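Long-range contacts in adenylosuccinate lyase (Francisella tularensis subsp. tularensis SCHU S4, PDB 4EEI), which probably cleaves adenylosuccinate to AMP and fumarate, and the succinylated imidazole-carboxamide ribotide to its amide and fumarate, in purine biosynthesis: residues A49-R54 and T74-Q79; V178-A183 and D200-P205. One frame throughout, in Å; residues are numbered along the deposited sequence.

Contact 1: residues A49-R54 and T74-Q79; sequences ARAQIR and TSIAEQ
The side-chain amide of Q79 docks on the backbone of Q52 through two hydrogen bonds. Q52 N donates to Q79 OE1 over 2.8 Å, meeting an in-plane lone pair at a C=O...N angle of 120°, while Q79 NE2 returns a bond of 3.0 Å to Q52 O. One amide therefore reads both the N-H and the C=O of a single residue. The second hydrogen of NE2 goes to S75 O, 3.0 Å from NE2, which it reaches from above the carbonyl plane. With three bonds on its two polar atoms, and with both acceptors of NE2 lying close to the amide plane, the rotation of the group is well defined. Its chain is extended beyond CG (chi2 178°), which carries the amide from the end of helix 68-77 across to the loop.

R54 closes over this amide. The guanidinium and amide planes are 15° apart, and Q79 CD sits 3.7 Å above the guanidinium plane, offset toward its rim, so the pair is a stack. Beside the amide, A51 CB and I76 CD1 make a lighter apolar contact at 4.5 Å; A51 also packs on L24 and F80.

The rest is looser and bridged by water. One water joins Q52 O, R54 N and S75 OG; another joins R54 NH1, S75 O and E78 OE2. NH1 of R54 and OE2 of E78 are 4.8 Å apart, and E78 OE2 is salt-bridged to R57 NE. Exposed R50 reaches only the margin, its guanidinium salt-bridged to E46. In the N-terminal helical region of this lyase, the arrangement is a glutamine amide just past a helix C-terminal end, bonded to both the N-H and the C=O of one residue in the loop joining helices 43-50 and 55-65, with R54 at the N-cap position of the latter.

Contact 2: residues V178-A183 and D200-P205; sequences VQFSGA and DILGLP
The turn that leaves helix 192-202 at its C-terminal end packs across the extended segment that follows helix 151-173, within the helical lyase fold. G203 ends the helix with positive phi, and the chain then runs out through L204 and P205; measured over CA 178 to 180 and CA 202 to 205, the touching parts point 99° apart. A single backbone hydrogen bond joins them: V178 N donates to P205 O over 3.0 Å, with an N-H...O angle of 156°.

The remainder is apolar. V178 CG1 stands anti to its own carbonyl carbon (chi1 -64°), and this branch enters the angle between the two leucines, 3.8 Å from L204 CD1 and 4.1 Å from L202 CD1. CG2, the other branch, lies alongside the L204-P205 backbone, 3.8 Å from P205 O. The side chains of V178 and L204 cross at about a right angle. L202 CD1 also meets the ring of F180 at its edge, in the ring plane, 3.8 Å from CZ; it is thus an edge contact, with the methyl over neither face. That one methyl serves both V178 and F180.

Beyond the two segments, V178 also packs on A199 and F180 on A198 of the same helix 192-202, while E195 accepts a hydrogen bond from F180 N. Helix 94-131 lies against V178 and L204 through S100 and S103, and helix 16-33 meets F180 through V26 and I30 and L202 through E25, placing the apolar cluster between these three helices.

In the fold
Contact 1 closes before contact 2 opens along the chain, and both fall on the same side of the chain's centre, their own centres 22 Å apart. They do not touch: the nearest atoms are about 13 Å from each other. Helix 16-33 is common to both, meeting A51 and I53 in 49-54 and F180 and L202 in contact 2. Contact 1 lies away from the known ligand sites. Contact 2 is nearer: the F180 side chain is about 8 Å from that of T93, part of a fumarate site whose ligand is not bound to this chain here, and about 12 Å from a bound succinate. Segment 178-183 also hydrogen-bonds through A183 O to Q212, which binds succinate.

Contact 1: residues A49-R54 and T74-Q79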
# COMPACT_ATOMS: atom_id res chain seq x y z
N ALA B 49 -6.95 32.34 32.07
CA ALA B 49 -7.17 32.02 33.49
C ALA B 49 -8.56 31.48 33.81
O ALA B 49 -8.77 30.88 34.87
CB ALA B 49 -6.87 33.25 34.35
N ARG B 50 -9.52 31.69 32.91
CA ARG B 50 -10.92 31.42 33.23
C ARG B 50 -11.60 30.41 32.32
O ARG B 50 -12.50 29.69 32.74
CB ARG B 50 -11.69 32.73 33.20
CG ARG B 50 -11.02 33.85 33.96
CD ARG B 50 -11.98 34.48 34.94
NE ARG B 50 -13.28 34.71 34.32
CZ ARG B 50 -13.61 35.81 33.65
NH1 ARG B 50 -12.73 36.79 33.52
NH2 ARG B 50 -14.82 35.93 33.11
N ALA B 51 -11.17 30.36 31.06
CA ALA B 51 -11.86 29.55 30.06
C ALA B 51 -11.88 28.07 30.42
O ALA B 51 -10.86 27.50 30.82
CB ALA B 51 -11.25 29.76 28.68
N GLN B 52 -13.05 27.46 30.28
CA GLN B 52 -13.19 26.03 30.53
C GLN B 52 -13.35 25.28 29.21
O GLN B 52 -13.95 25.79 28.26
CB GLN B 52 -14.41 25.77 31.42
CG GLN B 52 -14.35 26.45 32.78
CD GLN B 52 -13.30 25.85 33.68
OE1 GLN B 52 -13.27 24.64 33.90
NE2 GLN B 52 -12.42 26.69 34.21
N ILE B 53 -12.80 24.07 29.16
CA ILE B 53 -12.95 23.22 27.98
C ILE B 53 -14.16 22.32 28.21
O ILE B 53 -14.20 21.57 29.18
CB ILE B 53 -11.70 22.36 27.76
CG1 ILE B 53 -10.46 23.25 27.65
CG2 ILE B 53 -11.84 21.50 26.49
CD1 ILE B 53 -10.49 24.20 26.45
N ARG B 54 -15.15 22.40 27.32
CA ARG B 54 -16.43 21.72 27.52
C ARG B 54 -16.85 20.93 26.29
O ARG B 54 -17.70 21.38 25.52
CB ARG B 54 -17.51 22.73 27.88
CG ARG B 54 -17.23 23.51 29.16
CD ARG B 54 -18.16 24.71 29.28
NE ARG B 54 -18.05 25.38 30.57
CZ ARG B 54 -18.65 26.53 30.88
NH1 ARG B 54 -19.39 27.15 29.97
NH2 ARG B 54 -18.50 27.06 32.08
N THR B 74 -17.48 29.41 19.84
CA THR B 74 -18.71 29.80 20.53
C THR B 74 -18.70 29.27 21.96
O THR B 74 -19.17 29.95 22.87
CB THR B 74 -19.96 29.33 19.77
OG1 THR B 74 -19.98 29.92 18.46
CG2 THR B 74 -21.23 29.71 20.50
N SER B 75 -18.17 28.07 22.17
CA SER B 75 -18.14 27.51 23.52
C SER B 75 -17.24 28.33 24.45
O SER B 75 -17.51 28.44 25.64
CB SER B 75 -17.72 26.03 23.52
OG SER B 75 -16.31 25.89 23.39
N ILE B 76 -16.19 28.91 23.89
CA ILE B 76 -15.29 29.78 24.66
C ILE B 76 -15.90 31.18 24.86
O ILE B 76 -16.02 31.66 26.00
CB ILE B 76 -13.92 29.94 23.96
CG1 ILE B 76 -13.21 28.59 23.80
CG2 ILE B 76 -13.06 30.94 24.71
CD1 ILE B 76 -13.10 27.79 25.10
N ALA B 77 -16.27 31.82 23.76
CA ALA B 77 -16.82 33.17 23.78
C ALA B 77 -18.01 33.34 24.72
O ALA B 77 -18.17 34.40 25.36
CB ALA B 77 -17.19 33.61 22.37
N GLU B 78 -18.85 32.32 24.82
CA GLU B 78 -20.06 32.43 25.64
C GLU B 78 -19.76 32.44 27.14
O GLU B 78 -20.65 32.65 27.96
CB GLU B 78 -21.09 31.35 25.27
CG GLU B 78 -20.74 29.95 25.75
CD GLU B 78 -21.78 28.91 25.32
OE1 GLU B 78 -22.69 29.26 24.55
OE2 GLU B 78 -21.67 27.75 25.77
N GLN B 79 -18.49 32.22 27.49
CA GLN B 79 -18.08 32.26 28.90
C GLN B 79 -17.64 33.67 29.30
O GLN B 79 -17.32 33.91 30.46
CB GLN B 79 -16.95 31.26 29.15
CG GLN B 79 -17.32 29.81 28.86
CD GLN B 79 -16.16 28.86 29.08
OE1 GLN B 79 -15.51 28.88 30.12
NE2 GLN B 79 -15.88 28.02 28.08
O HOH W 1 -15.19 24.72 25.66
O HOH W 2 -19.37 27.10 27.02

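Contact 2: residues V178-A183 and D200-P205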
# COMPACT_ATOMS: atom_id res chain seq x y z
N VAL B 178 4.00 25.64 12.94
CA VAL B 178 2.68 26.22 13.13
C VAL B 178 2.43 27.26 12.04
O VAL B 178 3.36 27.65 11.32
CB VAL B 178 2.53 26.84 14.53
CG1 VAL B 178 2.65 25.76 15.61
CG2 VAL B 178 3.58 27.92 14.73
N GLN B 179 1.19 27.71 11.92
CA GLN B 179 0.87 28.75 10.94
C GLN B 179 -0.15 29.72 11.51
O GLN B 179 -1.07 29.33 12.21
CB GLN B 179 0.33 28.14 9.64
CG GLN B 179 -0.95 27.30 9.84
CD GLN B 179 -1.87 27.30 8.63
OE1 GLN B 179 -1.67 28.07 7.69
NE2 GLN B 179 -2.89 26.45 8.65
N PHE B 180 0.03 31.00 11.20
CA PHE B 180 -1.02 31.98 11.44
C PHE B 180 -1.04 32.90 10.22
O PHE B 180 -0.64 34.07 10.30
CB PHE B 180 -0.76 32.76 12.73
CG PHE B 180 -0.70 31.90 13.96
CD1 PHE B 180 -1.86 31.63 14.69
CD2 PHE B 180 0.51 31.38 14.41
CE1 PHE B 180 -1.81 30.84 15.83
CE2 PHE B 180 0.57 30.58 15.57
CZ PHE B 180 -0.60 30.31 16.27
N SER B 181 -1.49 32.37 9.09
CA SER B 181 -1.36 33.05 7.81
C SER B 181 -2.70 33.47 7.20
O SER B 181 -2.73 34.11 6.15
CB SER B 181 -0.57 32.18 6.83
OG SER B 181 -1.13 30.89 6.72
N GLY B 182 -3.80 33.10 7.83
CA GLY B 182 -5.10 33.50 7.32
C GLY B 182 -5.62 32.59 6.22
O GLY B 182 -5.02 31.55 5.93
N ALA B 183 -6.73 33.00 5.62
CA ALA B 183 -7.55 32.16 4.74
C ALA B 183 -6.80 31.28 3.73
O ALA B 183 -7.09 30.10 3.61
CB ALA B 183 -8.59 33.02 4.02
N ASP B 200 6.50 31.86 18.52
CA ASP B 200 7.50 31.88 19.59
C ASP B 200 6.88 31.55 20.95
O ASP B 200 7.51 30.90 21.79
CB ASP B 200 8.20 33.24 19.66
CG ASP B 200 9.22 33.44 18.55
OD1 ASP B 200 9.58 32.46 17.87
OD2 ASP B 200 9.66 34.60 18.36
N ILE B 201 5.65 31.99 21.16
CA ILE B 201 4.92 31.64 22.38
C ILE B 201 4.68 30.13 22.44
O ILE B 201 4.80 29.51 23.50
CB ILE B 201 3.60 32.43 22.50
CG1 ILE B 201 3.89 33.89 22.86
CG2 ILE B 201 2.69 31.82 23.55
CD1 ILE B 201 2.72 34.82 22.61
N LEU B 202 4.38 29.53 21.30
CA LEU B 202 4.10 28.10 21.25
C LEU B 202 5.36 27.25 21.28
O LEU B 202 5.33 26.09 21.72
CB LEU B 202 3.27 27.76 20.01
CG LEU B 202 1.86 28.33 19.99
CD1 LEU B 202 1.12 27.93 18.70
CD2 LEU B 202 1.09 27.87 21.23
N GLY B 203 6.48 27.81 20.81
CA GLY B 203 7.75 27.10 20.81
C GLY B 203 7.95 26.22 19.58
O GLY B 203 8.63 25.19 19.65
N LEU B 204 7.37 26.62 18.46
CA LEU B 204 7.55 25.91 17.19
C LEU B 204 7.85 26.91 16.07
O LEU B 204 7.43 28.06 16.15
CB LEU B 204 6.31 25.08 16.83
CG LEU B 204 6.09 23.79 17.63
CD1 LEU B 204 4.87 23.03 17.10
CD2 LEU B 204 7.33 22.91 17.56
N PRO B 205 8.58 26.48 15.03
CA PRO B 205 8.90 27.38 13.92
C PRO B 205 7.71 27.59 12.99
O PRO B 205 6.78 26.78 12.98
CB PRO B 205 10.01 26.63 13.18
CG PRO B 205 9.75 25.18 13.47
CD PRO B 205 9.21 25.15 14.88